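Local coordinates for protein beta-N-acetylhexosaminidase (Bacteroides fragilis, PDB 4PYS) that probably hydrolyses terminal beta-linked N-acetylhexosamine residues from glycans, as a family 20 glycoside hydrolase with a barrel-shaped catalytic domain, at residues A[265-270]-A[324-329]; A[276-281]-A[332-337]; A[355-360]-A[427-432]. One frame throughout, in Å; residues are numbered along the deposited sequence.

Contact 1. Residues A[265-270]-A[324-329]; sequences STLIFL and SARMAD
Two neighbouring helices on the outside of the catalytic TIM-type barrel meet here, through Leu267 and Leu270 of helix 264-280 and Arg326 and Met327 of helix 316-333. The nearest backbone pair is Leu267 CA and Met327 CA, 8.0 Å apart. Met327 is a selenomethionine. Its chain folds at chi2 (-56°) and again at chi3, which lays the methyl against the backbone of the other helix rather than pointing it straight out. Met327 CE lies 3.9 Å from Leu270 C and 4.1 Å from Leu270 CB. The selenium follows at 4.2 Å, measured from Met327 SE to Leu270 CB. Leu267 meets a different partner. Its methyl CD2 rests on the aliphatic base of Arg326, 4.0 Å from Arg326 CB and 4.1 Å from Arg326 CG. Beyond CG the arginine bends away from Leu267. Its guanidinium makes a salt bridge within its own helix, Arg326 NH1 to Asp329 OD2, at 3.4 Å. Phe323, one turn before Arg326 and Met327, also packs on both leucines. Met327 further touches Lys271, Leu274 and Leu288. No hydrogen bond crosses between 265-270 and 324-329. The contact is van der Waals only: methyl on methylene for Leu267 and Arg326, and the selenomethionine methyl on the Leu270 backbone and CB. The charge of Arg326 is turned away from it.

Contact 2. Residues A[276-281]-A[332-337]; sequences EVCRMF and KQKGRK
Cys278 and Lys334 mark the closest backbone approach, with Cys278 CA 8.0 Å from Lys334 CA. Both segments are helix ends. Helix 264-280 stops before Phe281, and helix 316-333 ends in a Schellman motif in which Gly335 takes a positive phi. Gly335 N donates to Lys332 O at 2.9 Å. The chain then turns into strand 337-341, and Arg336 is carried toward the first helix. The bend at chi2 (-61°), followed by a straight chi3, brings the guanidinium beside the carbonyls at the end of helix 264-280. Arg336 NH1 donates to Phe281 O at 2.7 Å, nearly straight at 162°. That oxygen lies in the guanidinium plane, and the donor lies in the carbonyl plane. Arg336 NH2 donates to Cys278 O at 3.0 Å. This second bond is more bent, 140°, and is tilted out of both planes. The two segments are successive helix-to-strand turns of the TIM-type barrel, ahead of the parallel strands 285-287 and 337-341. Arg336, just before strand 337-341, binds the carbonyls at the end of helix 264-280. Its positive charge at the C-terminal end of that helix probably also suits the helix dipole. NH1 has a further, weak bond to Ser283 O. Cys278 CB covers one face of the guanidinium, offset toward its rim, with Arg336 NH2 3.9 Å away. Cys278 SG touches the lysine chain, 3.8 Å from Lys334 CD. Lys334 bends beyond that carbon, and its NZ makes a long, weak ion pair with Asp275. The Phe281 ring leads away from 332-337 and packs against Val206, Ile210, Val220 and Pro222.

Contact 3. Residues A[355-360]-A[427-432]; sequences NVVIQW and LILGMS
Val357 and Leu429 reach toward each other tip to tip, while Gln359 and Ser432 meet through a polar bond farther along the same strands. The methyl contact runs from Val357 CG1 to Leu429 CD1, at 4.0 Å. Val357 and Gln359 are two residues apart on a regular strand, which puts both on the same face. On the other strand the two partners are three residues apart. Leu429 leaves the extended conformation (psi -37°), and Gly430 has backbone angles that call for glycine. This irregular step lets both Leu429 and Ser432 start out toward 355-360, with Met431 turned away. Gln359 has its CG anti to the backbone N (chi1 -173°) and runs out extended, which carries the amide to the serine. Gln359 NE2 donates to Ser432 OG at 3.0 Å, with an angle of 139° at the hydrogen. The hydroxyl lies in the amide plane. Ser432 CB is also close, 3.5 Å from Gln359 NE2. The other end of the amide, OE1, is hydrogen-bonded to His287 NE2. The amide is held through both OE1 and NE2, which fixes its rotation. No backbone bond joins the two strands, because strand 381-383 lies between them in the parallel barrel sheet. Val357 and Gln359 also pack on Ile339 of strand 337-341, on the other flank of strand 356-360. Ile358 and Trp360 point the opposite way, onto helix 369-376, so the contact lies on the inner side of the barrel wall.

Contacts 1 and 2 lie along the same two helices, 264-280 and 316-333, with centres 13 Å apart. In both helices the chain runs from contact 1 to contact 2, in the same general direction. Contact 3 lies inside the barrel, 21 Å from contact 1 and 18 Å from contact 2, between centres. Asn355 joins all three: its ND2 is 3.0 Å from Ala328 O and 3.0 Å from Arg336 O. The zinc, held by Cys242, Cys260, Cys301 and Cys304, lies about 9 Å from the Leu267 side chain of contact 1. Contact 3 reaches His287, which opens the sequence HLGGDE, matching the family 20 motif that carries the catalytic Asp-Glu pair in relatives; a similar role here is probable.

Contact 1. Residues A[265-270]-A[324-329]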
ATOM      1  N   SER A 265      -8.058 -16.356  26.691  1.00 58.89           N
ATOM      2  CA  SER A 265      -6.755 -15.725  26.879  1.00 60.97           C
ATOM      3  C   SER A 265      -6.113 -15.355  25.542  1.00 60.05           C
ATOM      4  O   SER A 265      -5.418 -14.343  25.436  1.00 57.21           O
ATOM      5  CB  SER A 265      -5.824 -16.620  27.712  1.00 65.26           C
ATOM      6  OG  SER A 265      -5.692 -17.918  27.152  1.00 60.90           O
ATOM      7  N   THR A 266      -6.361 -16.162  24.514  1.00 52.51           N
ATOM      8  CA  THR A 266      -5.843 -15.849  23.185  1.00 50.33           C
ATOM      9  C   THR A 266      -6.541 -14.622  22.605  1.00 47.10           C
ATOM     10  O   THR A 266      -5.887 -13.704  22.116  1.00 44.40           O
ATOM     11  CB  THR A 266      -5.967 -17.036  22.216  1.00 51.23           C
ATOM     12  OG1 THR A 266      -5.127 -18.109  22.662  1.00 56.36           O
ATOM     13  CG2 THR A 266      -5.534 -16.626  20.818  1.00 48.47           C
ATOM     14  N   LEU A 267      -7.867 -14.600  22.671  1.00 48.30           N
ATOM     15  CA  LEU A 267      -8.620 -13.436  22.205  1.00 46.41           C
ATOM     16  C   LEU A 267      -8.212 -12.177  22.963  1.00 45.09           C
ATOM     17  O   LEU A 267      -7.957 -11.136  22.361  1.00 42.62           O
ATOM     18  CB  LEU A 267     -10.130 -13.668  22.320  1.00 52.01           C
ATOM     19  CG  LEU A 267     -10.787 -14.163  21.028  1.00 65.26           C
ATOM     20  CD1 LEU A 267     -10.344 -15.584  20.702  1.00 70.82           C
ATOM     21  CD2 LEU A 267     -12.305 -14.069  21.100  1.00 69.02           C
ATOM     22  N   ILE A 268      -8.142 -12.287  24.289  1.00 51.15           N
ATOM     23  CA  ILE A 268      -7.689 -11.183  25.126  1.00 48.44           C
ATOM     24  C   ILE A 268      -6.275 -10.722  24.750  1.00 44.40           C
ATOM     25  O   ILE A 268      -6.011  -9.521  24.663  1.00 42.90           O
ATOM     26  CB  ILE A 268      -7.789 -11.550  26.627  1.00 49.85           C
ATOM     27  CG1 ILE A 268      -9.260 -11.625  27.050  1.00 52.24           C
ATOM     28  CG2 ILE A 268      -7.046 -10.543  27.486  1.00 52.55           C
ATOM     29  CD1 ILE A 268      -9.513 -12.493  28.261  1.00 55.91           C
ATOM     30  N   PHE A 269      -5.380 -11.676  24.507  1.00 44.54           N
ATOM     31  CA  PHE A 269      -4.030 -11.368  24.049  1.00 42.80           C
ATOM     32  C   PHE A 269      -4.073 -10.555  22.761  1.00 45.10           C
ATOM     33  O   PHE A 269      -3.416  -9.519  22.637  1.00 38.42           O
ATOM     34  CB  PHE A 269      -3.250 -12.667  23.805  1.00 43.91           C
ATOM     35  CG  PHE A 269      -1.806 -12.458  23.391  1.00 42.79           C
ATOM     36  CD1 PHE A 269      -1.474 -12.167  22.074  1.00 40.53           C
ATOM     37  CD2 PHE A 269      -0.779 -12.597  24.319  1.00 44.83           C
ATOM     38  CE1 PHE A 269      -0.150 -11.986  21.695  1.00 39.91           C
ATOM     39  CE2 PHE A 269       0.550 -12.427  23.944  1.00 43.91           C
ATOM     40  CZ  PHE A 269       0.865 -12.118  22.637  1.00 42.37           C
ATOM     41  N   LEU A 270      -4.842 -11.037  21.794  1.00 39.46           N
ATOM     42  CA  LEU A 270      -4.869 -10.401  20.484  1.00 37.02           C
ATOM     43  C   LEU A 270      -5.536  -9.023  20.552  1.00 37.04           C
ATOM     44  O   LEU A 270      -5.130  -8.092  19.852  1.00 34.04           O
ATOM     45  CB  LEU A 270      -5.531 -11.324  19.462  1.00 42.04           C
ATOM     46  CG  LEU A 270      -4.696 -12.575  19.165  1.00 41.45           C
ATOM     47  CD1 LEU A 270      -5.450 -13.565  18.311  1.00 45.35           C
ATOM     48  CD2 LEU A 270      -3.388 -12.198  18.491  1.00 42.29           C
ATOM     49  N   SER A 324     -12.862 -13.987  13.531  1.00 40.40           N
ATOM     50  CA  SER A 324     -12.679 -12.777  12.745  1.00 40.42           C
ATOM     51  C   SER A 324     -13.724 -11.743  13.135  1.00 42.24           C
ATOM     52  O   SER A 324     -13.440 -10.551  13.210  1.00 38.62           O
ATOM     53  CB  SER A 324     -12.782 -13.089  11.252  1.00 42.72           C
ATOM     54  OG  SER A 324     -11.727 -13.934  10.844  1.00 45.05           O
ATOM     55  N   ALA A 325     -14.936 -12.211  13.395  1.00 40.74           N
ATOM     56  CA  ALA A 325     -16.019 -11.328  13.806  1.00 44.10           C
ATOM     57  C   ALA A 325     -15.719 -10.645  15.144  1.00 42.57           C
ATOM     58  O   ALA A 325     -15.964  -9.448  15.300  1.00 43.25           O
ATOM     59  CB  ALA A 325     -17.325 -12.102  13.887  1.00 48.12           C
ATOM     60  N   ARG A 326     -15.197 -11.404  16.104  1.00 43.69           N
ATOM     61  CA  ARG A 326     -14.870 -10.846  17.416  1.00 46.83           C
ATOM     62  C   ARG A 326     -13.799  -9.758  17.315  1.00 42.15           C
ATOM     63  O   ARG A 326     -13.885  -8.727  17.985  1.00 42.44           O
ATOM     64  CB  ARG A 326     -14.405 -11.939  18.383  1.00 47.17           C
ATOM     65  CG  ARG A 326     -15.436 -13.017  18.700  1.00 52.09           C
ATOM     66  CD  ARG A 326     -16.763 -12.439  19.183  1.00 59.20           C
ATOM     67  NE  ARG A 326     -17.815 -12.684  18.200  1.00 70.78           N
ATOM     68  CZ  ARG A 326     -18.687 -11.770  17.787  1.00 76.64           C
ATOM     69  NH1 ARG A 326     -18.651 -10.541  18.285  1.00 80.70           N
ATOM     70  NH2 ARG A 326     -19.602 -12.082  16.880  1.00 75.98           N
HETATM   71  N   MSE A 327     -12.793  -9.985  16.471  1.00 39.98           N
HETATM   72  CA  MSE A 327     -11.711  -9.019  16.331  1.00 40.25           C
HETATM   73  C   MSE A 327     -12.176  -7.785  15.571  1.00 36.63           C
HETATM   74  O   MSE A 327     -11.788  -6.668  15.894  1.00 36.85           O
HETATM   75  CB  MSE A 327     -10.510  -9.636  15.608  1.00 38.07           C
HETATM   76  CG  MSE A 327      -9.981 -10.904  16.250  1.00 37.40           C
HETATM   77 SE   MSE A 327      -9.461 -10.755  18.115  0.53 51.89          SE
HETATM   78  CE  MSE A 327      -8.637  -9.052  18.196  1.00 45.95           C
ATOM     79  N   ALA A 328     -12.989  -7.990  14.544  1.00 36.43           N
ATOM     80  CA  ALA A 328     -13.539  -6.874  13.795  1.00 35.53           C
ATOM     81  C   ALA A 328     -14.467  -6.054  14.691  1.00 37.32           C
ATOM     82  O   ALA A 328     -14.478  -4.825  14.626  1.00 42.59           O
ATOM     83  CB  ALA A 328     -14.272  -7.370  12.567  1.00 36.00           C
ATOM     84  N   ASP A 329     -15.243  -6.730  15.535  1.00 39.75           N
ATOM     85  CA  ASP A 329     -16.119  -6.007  16.452  1.00 41.77           C
ATOM     86  C   ASP A 329     -15.302  -5.169  17.424  1.00 47.00           C
ATOM     87  O   ASP A 329     -15.695  -4.057  17.780  1.00 42.09           O
ATOM     88  CB  ASP A 329     -17.045  -6.955  17.212  1.00 60.89           C
ATOM     89  CG  ASP A 329     -18.460  -6.936  16.668  1.00 73.09           C
ATOM     90  OD1 ASP A 329     -19.142  -5.898  16.821  1.00 79.74           O
ATOM     91  OD2 ASP A 329     -18.886  -7.957  16.090  1.00 76.62           O
TER

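Contact 2. Residues A[276-281]-A[332-337]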
ATOM      1  N   GLU A 276      -2.489  -1.703  21.153  1.00 33.37           N
ATOM      2  CA  GLU A 276      -1.243  -0.998  20.871  1.00 33.09           C
ATOM      3  C   GLU A 276      -1.122  -0.622  19.404  1.00 30.94           C
ATOM      4  O   GLU A 276      -0.690   0.487  19.075  1.00 34.23           O
ATOM      5  CB  GLU A 276      -0.029  -1.803  21.345  1.00 33.74           C
ATOM      6  CG  GLU A 276       0.135  -1.726  22.864  1.00 36.48           C
ATOM      7  CD  GLU A 276       1.474  -2.235  23.364  1.00 44.54           C
ATOM      8  OE1 GLU A 276       2.505  -1.999  22.700  1.00 41.17           O
ATOM      9  OE2 GLU A 276       1.491  -2.868  24.438  1.00 39.94           O
ATOM     10  N   VAL A 277      -1.515  -1.541  18.528  1.00 29.37           N
ATOM     11  CA  VAL A 277      -1.532  -1.256  17.096  1.00 28.33           C
ATOM     12  C   VAL A 277      -2.382  -0.023  16.784  1.00 32.81           C
ATOM     13  O   VAL A 277      -1.994   0.823  15.977  1.00 31.40           O
ATOM     14  CB  VAL A 277      -2.003  -2.471  16.286  1.00 27.03           C
ATOM     15  CG1 VAL A 277      -2.191  -2.104  14.817  1.00 29.21           C
ATOM     16  CG2 VAL A 277      -0.984  -3.589  16.391  1.00 30.32           C
ATOM     17  N   CYS A 278      -3.531   0.102  17.435  1.00 29.46           N
ATOM     18  CA  CYS A 278      -4.379   1.264  17.188  1.00 36.02           C
ATOM     19  C   CYS A 278      -3.799   2.568  17.749  1.00 39.77           C
ATOM     20  O   CYS A 278      -4.032   3.643  17.191  1.00 42.32           O
ATOM     21  CB  CYS A 278      -5.808   1.011  17.677  1.00 37.80           C
ATOM     22  SG  CYS A 278      -6.654  -0.200  16.624  1.00 38.63           S
ATOM     23  N   ARG A 279      -3.030   2.475  18.833  1.00 35.65           N
ATOM     24  CA  ARG A 279      -2.367   3.654  19.383  1.00 37.14           C
ATOM     25  C   ARG A 279      -1.280   4.157  18.442  1.00 42.06           C
ATOM     26  O   ARG A 279      -1.083   5.367  18.303  1.00 46.04           O
ATOM     27  CB  ARG A 279      -1.734   3.343  20.735  1.00 42.49           C
ATOM     28  CG  ARG A 279      -2.720   3.048  21.825  1.00 52.48           C
ATOM     29  CD  ARG A 279      -1.990   2.859  23.146  1.00 64.03           C
ATOM     30  NE  ARG A 279      -2.401   1.626  23.809  1.00 67.43           N
ATOM     31  CZ  ARG A 279      -1.616   0.910  24.607  1.00 72.46           C
ATOM     32  NH1 ARG A 279      -2.081  -0.198  25.175  1.00 70.08           N
ATOM     33  NH2 ARG A 279      -0.369   1.304  24.841  1.00 73.28           N
HETATM   34  N   MSE A 280      -0.580   3.219  17.805  1.00 34.85           N
HETATM   35  CA  MSE A 280       0.567   3.536  16.963  1.00 34.36           C
HETATM   36  C   MSE A 280       0.157   3.949  15.562  1.00 37.48           C
HETATM   37  O   MSE A 280       0.774   4.839  14.973  1.00 36.90           O
HETATM   38  CB  MSE A 280       1.509   2.330  16.845  1.00 31.46           C
HETATM   39  CG  MSE A 280       2.270   1.994  18.101  1.00 42.71           C
HETATM   40 SE   MSE A 280       3.615   0.690  17.593  0.66 37.61          SE
HETATM   41  CE  MSE A 280       2.469  -0.904  17.559  1.00 36.67           C
ATOM     42  N   PHE A 281      -0.867   3.289  15.025  1.00 30.90           N
ATOM     43  CA  PHE A 281      -1.278   3.502  13.641  1.00 26.37           C
ATOM     44  C   PHE A 281      -2.637   4.189  13.613  1.00 33.61           C
ATOM     45  O   PHE A 281      -3.657   3.553  13.869  1.00 33.11           O
ATOM     46  CB  PHE A 281      -1.372   2.164  12.896  1.00 28.86           C
ATOM     47  CG  PHE A 281      -0.047   1.457  12.717  1.00 28.74           C
ATOM     48  CD1 PHE A 281       0.433   0.589  13.689  1.00 27.22           C
ATOM     49  CD2 PHE A 281       0.700   1.644  11.565  1.00 25.34           C
ATOM     50  CE1 PHE A 281       1.652  -0.070  13.526  1.00 27.49           C
ATOM     51  CE2 PHE A 281       1.913   0.990  11.384  1.00 27.97           C
ATOM     52  CZ  PHE A 281       2.396   0.133  12.371  1.00 28.78           C
ATOM     53  N   LYS A 332     -14.232  -2.248  15.632  1.00 37.65           N
ATOM     54  CA  LYS A 332     -15.405  -1.394  15.460  1.00 45.25           C
ATOM     55  C   LYS A 332     -15.618  -0.470  16.658  1.00 48.11           C
ATOM     56  O   LYS A 332     -15.902   0.717  16.485  1.00 52.20           O
ATOM     57  CB  LYS A 332     -16.663  -2.231  15.204  1.00 48.30           C
ATOM     58  CG  LYS A 332     -17.892  -1.394  14.883  1.00 52.20           C
ATOM     59  CD  LYS A 332     -19.044  -2.253  14.412  1.00 54.87           C
ATOM     60  CE  LYS A 332     -20.322  -1.438  14.315  1.00 58.70           C
ATOM     61  NZ  LYS A 332     -21.455  -2.261  13.815  1.00 63.36           N
ATOM     62  N   GLN A 333     -15.464  -0.999  17.867  1.00 41.02           N
ATOM     63  CA  GLN A 333     -15.650  -0.179  19.068  1.00 42.84           C
ATOM     64  C   GLN A 333     -14.493   0.807  19.243  1.00 46.09           C
ATOM     65  O   GLN A 333     -14.576   1.741  20.033  1.00 50.74           O
ATOM     66  CB  GLN A 333     -15.879  -1.043  20.321  1.00 49.87           C
ATOM     67  CG  GLN A 333     -14.634  -1.661  20.954  1.00 59.58           C
ATOM     68  CD  GLN A 333     -14.981  -2.660  22.062  1.00 70.83           C
ATOM     69  OE1 GLN A 333     -15.856  -3.510  21.893  1.00 78.54           O
ATOM     70  NE2 GLN A 333     -14.296  -2.555  23.197  1.00 65.86           N
ATOM     71  N   LYS A 334     -13.422   0.603  18.480  1.00 47.20           N
ATOM     72  CA  LYS A 334     -12.304   1.542  18.440  1.00 45.88           C
ATOM     73  C   LYS A 334     -12.425   2.529  17.284  1.00 48.27           C
ATOM     74  O   LYS A 334     -11.555   3.378  17.088  1.00 48.24           O
ATOM     75  CB  LYS A 334     -10.984   0.793  18.301  1.00 44.75           C
ATOM     76  CG  LYS A 334     -10.636  -0.059  19.496  1.00 48.86           C
ATOM     77  CD  LYS A 334      -9.206  -0.520  19.388  1.00 48.73           C
ATOM     78  CE  LYS A 334      -8.571  -0.567  20.753  1.00 56.67           C
ATOM     79  NZ  LYS A 334      -8.483   0.765  21.421  1.00 59.25           N
ATOM     80  N   GLY A 335     -13.496   2.405  16.506  1.00 46.40           N
ATOM     81  CA  GLY A 335     -13.709   3.300  15.381  1.00 40.75           C
ATOM     82  C   GLY A 335     -12.888   2.972  14.150  1.00 40.37           C
ATOM     83  O   GLY A 335     -12.699   3.830  13.284  1.00 40.50           O
ATOM     84  N   ARG A 336     -12.405   1.736  14.050  1.00 32.62           N
ATOM     85  CA  ARG A 336     -11.639   1.330  12.873  1.00 30.93           C
ATOM     86  C   ARG A 336     -12.423   0.339  12.023  1.00 31.39           C
ATOM     87  O   ARG A 336     -13.381  -0.289  12.495  1.00 35.02           O
ATOM     88  CB  ARG A 336     -10.304   0.707  13.287  1.00 35.25           C
ATOM     89  CG  ARG A 336      -9.526   1.531  14.293  1.00 33.65           C
ATOM     90  CD  ARG A 336      -9.152   2.923  13.758  1.00 32.03           C
ATOM     91  NE  ARG A 336      -8.471   3.684  14.804  1.00 37.05           N
ATOM     92  CZ  ARG A 336      -7.152   3.751  14.933  1.00 38.75           C
ATOM     93  NH1 ARG A 336      -6.364   3.134  14.063  1.00 32.31           N
ATOM     94  NH2 ARG A 336      -6.616   4.437  15.929  1.00 37.89           N
ATOM     95  N   LYS A 337     -12.026   0.234  10.763  1.00 29.76           N
ATOM     96  CA  LYS A 337     -12.530  -0.789   9.857  1.00 33.60           C
ATOM     97  C   LYS A 337     -11.534  -1.940   9.814  1.00 34.40           C
ATOM     98  O   LYS A 337     -10.334  -1.737  10.003  1.00 34.90           O
ATOM     99  CB  LYS A 337     -12.746  -0.207   8.461  1.00 32.18           C
ATOM    100  CG  LYS A 337     -13.905   0.800   8.434  1.00 39.63           C
ATOM    101  CD  LYS A 337     -14.183   1.332   7.037  1.00 50.55           C
ATOM    102  CE  LYS A 337     -15.410   2.248   7.037  1.00 55.79           C
ATOM    103  NZ  LYS A 337     -16.623   1.566   7.580  1.00 60.99           N
TER

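Contact 3. Residues A[355-360]-A[427-432]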
ATOM      1  N   ASN A 355     -18.170  -3.151   9.734  1.00 42.45           N
ATOM      2  CA  ASN A 355     -16.918  -2.424   9.491  1.00 33.40           C
ATOM      3  C   ASN A 355     -15.885  -3.252   8.729  1.00 31.48           C
ATOM      4  O   ASN A 355     -14.717  -2.864   8.630  1.00 36.39           O
ATOM      5  CB  ASN A 355     -16.313  -1.941  10.805  1.00 33.76           C
ATOM      6  CG  ASN A 355     -15.879  -3.083  11.695  1.00 35.01           C
ATOM      7  OD1 ASN A 355     -16.549  -4.113  11.775  1.00 39.06           O
ATOM      8  ND2 ASN A 355     -14.746  -2.910  12.372  1.00 37.00           N
ATOM      9  N   VAL A 356     -16.320  -4.388   8.194  1.00 33.20           N
ATOM     10  CA  VAL A 356     -15.426  -5.301   7.479  1.00 32.98           C
ATOM     11  C   VAL A 356     -15.216  -4.895   6.018  1.00 34.12           C
ATOM     12  O   VAL A 356     -16.165  -4.533   5.326  1.00 36.35           O
ATOM     13  CB  VAL A 356     -15.947  -6.755   7.567  1.00 37.00           C
ATOM     14  CG1 VAL A 356     -15.239  -7.656   6.565  1.00 41.43           C
ATOM     15  CG2 VAL A 356     -15.773  -7.292   8.983  1.00 40.17           C
ATOM     16  N   VAL A 357     -13.962  -4.948   5.568  1.00 26.95           N
ATOM     17  CA  VAL A 357     -13.591  -4.714   4.173  1.00 26.37           C
ATOM     18  C   VAL A 357     -12.893  -5.983   3.684  1.00 26.53           C
ATOM     19  O   VAL A 357     -12.146  -6.613   4.443  1.00 28.98           O
ATOM     20  CB  VAL A 357     -12.645  -3.499   4.052  1.00 30.75           C
ATOM     21  CG1 VAL A 357     -12.150  -3.310   2.615  1.00 25.97           C
ATOM     22  CG2 VAL A 357     -13.347  -2.239   4.554  1.00 33.29           C
ATOM     23  N   ILE A 358     -13.157  -6.369   2.439  1.00 26.35           N
ATOM     24  CA  ILE A 358     -12.597  -7.592   1.863  1.00 25.73           C
ATOM     25  C   ILE A 358     -11.530  -7.294   0.809  1.00 26.44           C
ATOM     26  O   ILE A 358     -11.774  -6.538  -0.133  1.00 26.41           O
ATOM     27  CB  ILE A 358     -13.712  -8.447   1.210  1.00 28.57           C
ATOM     28  CG1 ILE A 358     -14.746  -8.877   2.261  1.00 27.94           C
ATOM     29  CG2 ILE A 358     -13.116  -9.656   0.510  1.00 32.03           C
ATOM     30  CD1 ILE A 358     -14.176  -9.699   3.409  1.00 30.47           C
ATOM     31  N   GLN A 359     -10.350  -7.890   0.954  1.00 21.90           N
ATOM     32  CA  GLN A 359      -9.305  -7.716  -0.047  1.00 20.72           C
ATOM     33  C   GLN A 359      -9.291  -8.940  -0.951  1.00 28.64           C
ATOM     34  O   GLN A 359      -8.921 -10.037  -0.532  1.00 25.27           O
ATOM     35  CB  GLN A 359      -7.935  -7.487   0.594  1.00 21.92           C
ATOM     36  CG  GLN A 359      -6.861  -7.130  -0.431  1.00 20.72           C
ATOM     37  CD  GLN A 359      -5.692  -6.371   0.178  1.00 24.90           C
ATOM     38  OE1 GLN A 359      -5.551  -6.296   1.399  1.00 23.03           O
ATOM     39  NE2 GLN A 359      -4.846  -5.811  -0.675  1.00 26.86           N
ATOM     40  N   TRP A 360      -9.751  -8.735  -2.180  1.00 24.38           N
ATOM     41  CA  TRP A 360      -9.946  -9.796  -3.164  1.00 26.94           C
ATOM     42  C   TRP A 360      -8.612 -10.083  -3.837  1.00 23.36           C
ATOM     43  O   TRP A 360      -8.012  -9.179  -4.421  1.00 21.71           O
ATOM     44  CB  TRP A 360     -10.985  -9.311  -4.178  1.00 26.76           C
ATOM     45  CG  TRP A 360     -11.163 -10.139  -5.418  1.00 24.58           C
ATOM     46  CD1 TRP A 360     -11.129 -11.501  -5.530  1.00 30.27           C
ATOM     47  CD2 TRP A 360     -11.407  -9.632  -6.731  1.00 20.95           C
ATOM     48  NE1 TRP A 360     -11.339 -11.867  -6.849  1.00 26.97           N
ATOM     49  CE2 TRP A 360     -11.511 -10.735  -7.600  1.00 27.18           C
ATOM     50  CE3 TRP A 360     -11.543  -8.341  -7.255  1.00 27.56           C
ATOM     51  CZ2 TRP A 360     -11.748 -10.585  -8.975  1.00 25.15           C
ATOM     52  CZ3 TRP A 360     -11.776  -8.196  -8.622  1.00 27.87           C
ATOM     53  CH2 TRP A 360     -11.875  -9.313  -9.461  1.00 28.79           C
ATOM     54  N   LEU A 427     -19.319  -0.004  -3.373  1.00 34.81           N
ATOM     55  CA  LEU A 427     -18.635  -0.980  -2.523  1.00 33.76           C
ATOM     56  C   LEU A 427     -17.206  -1.261  -3.004  1.00 29.71           C
ATOM     57  O   LEU A 427     -16.328  -1.597  -2.200  1.00 32.04           O
ATOM     58  CB  LEU A 427     -19.409  -2.298  -2.467  1.00 36.69           C
ATOM     59  CG  LEU A 427     -20.690  -2.384  -1.634  1.00 43.97           C
ATOM     60  CD1 LEU A 427     -21.246  -3.803  -1.674  1.00 47.99           C
ATOM     61  CD2 LEU A 427     -20.441  -1.940  -0.200  1.00 43.83           C
ATOM     62  N   ILE A 428     -16.968  -1.145  -4.306  1.00 30.52           N
ATOM     63  CA  ILE A 428     -15.618  -1.349  -4.835  1.00 27.68           C
ATOM     64  C   ILE A 428     -14.756  -0.112  -4.578  1.00 27.17           C
ATOM     65  O   ILE A 428     -14.947   0.931  -5.208  1.00 28.81           O
ATOM     66  CB  ILE A 428     -15.633  -1.644  -6.348  1.00 29.48           C
ATOM     67  CG1 ILE A 428     -16.611  -2.774  -6.661  1.00 43.38           C
ATOM     68  CG2 ILE A 428     -14.231  -1.977  -6.837  1.00 28.89           C
ATOM     69  CD1 ILE A 428     -16.249  -4.061  -5.981  1.00 51.57           C
ATOM     70  N   LEU A 429     -13.801  -0.243  -3.664  1.00 24.50           N
ATOM     71  CA  LEU A 429     -13.063   0.904  -3.150  1.00 24.13           C
ATOM     72  C   LEU A 429     -11.914   1.313  -4.048  1.00 26.85           C
ATOM     73  O   LEU A 429     -11.612   2.506  -4.177  1.00 21.18           O
ATOM     74  CB  LEU A 429     -12.510   0.596  -1.764  1.00 23.05           C
ATOM     75  CG  LEU A 429     -13.548   0.323  -0.680  1.00 25.91           C
ATOM     76  CD1 LEU A 429     -12.839   0.101   0.646  1.00 29.31           C
ATOM     77  CD2 LEU A 429     -14.548   1.471  -0.581  1.00 30.84           C
ATOM     78  N   GLY A 430     -11.252   0.331  -4.648  1.00 19.28           N
ATOM     79  CA  GLY A 430     -10.104   0.623  -5.481  1.00 16.46           C
ATOM     80  C   GLY A 430      -9.256  -0.611  -5.678  1.00 23.67           C
ATOM     81  O   GLY A 430      -9.777  -1.732  -5.682  1.00 21.94           O
HETATM   82  N   MSE A 431      -7.951  -0.394  -5.798  1.00 19.34           N
HETATM   83  CA  MSE A 431      -7.015  -1.428  -6.192  1.00 16.69           C
HETATM   84  C   MSE A 431      -5.808  -1.456  -5.282  1.00 20.96           C
HETATM   85  O   MSE A 431      -5.420  -0.426  -4.710  1.00 17.70           O
HETATM   86  CB  MSE A 431      -6.517  -1.144  -7.613  1.00 17.27           C
HETATM   87  CG  MSE A 431      -7.614  -1.085  -8.648  1.00 17.91           C
HETATM   88 SE   MSE A 431      -6.820  -0.609 -10.378  0.66 20.52          SE
HETATM   89  CE  MSE A 431      -5.521  -2.044 -10.511  1.00 19.17           C
ATOM     90  N   SER A 432      -5.194  -2.630  -5.169  1.00 15.16           N
ATOM     91  CA  SER A 432      -3.921  -2.739  -4.462  1.00 17.18           C
ATOM     92  C   SER A 432      -2.866  -3.353  -5.364  1.00 19.35           C
ATOM     93  O   SER A 432      -3.186  -3.942  -6.402  1.00 21.35           O
ATOM     94  CB  SER A 432      -4.055  -3.577  -3.187  1.00 22.91           C
ATOM     95  OG  SER A 432      -4.525  -4.875  -3.466  1.00 28.53           O
TER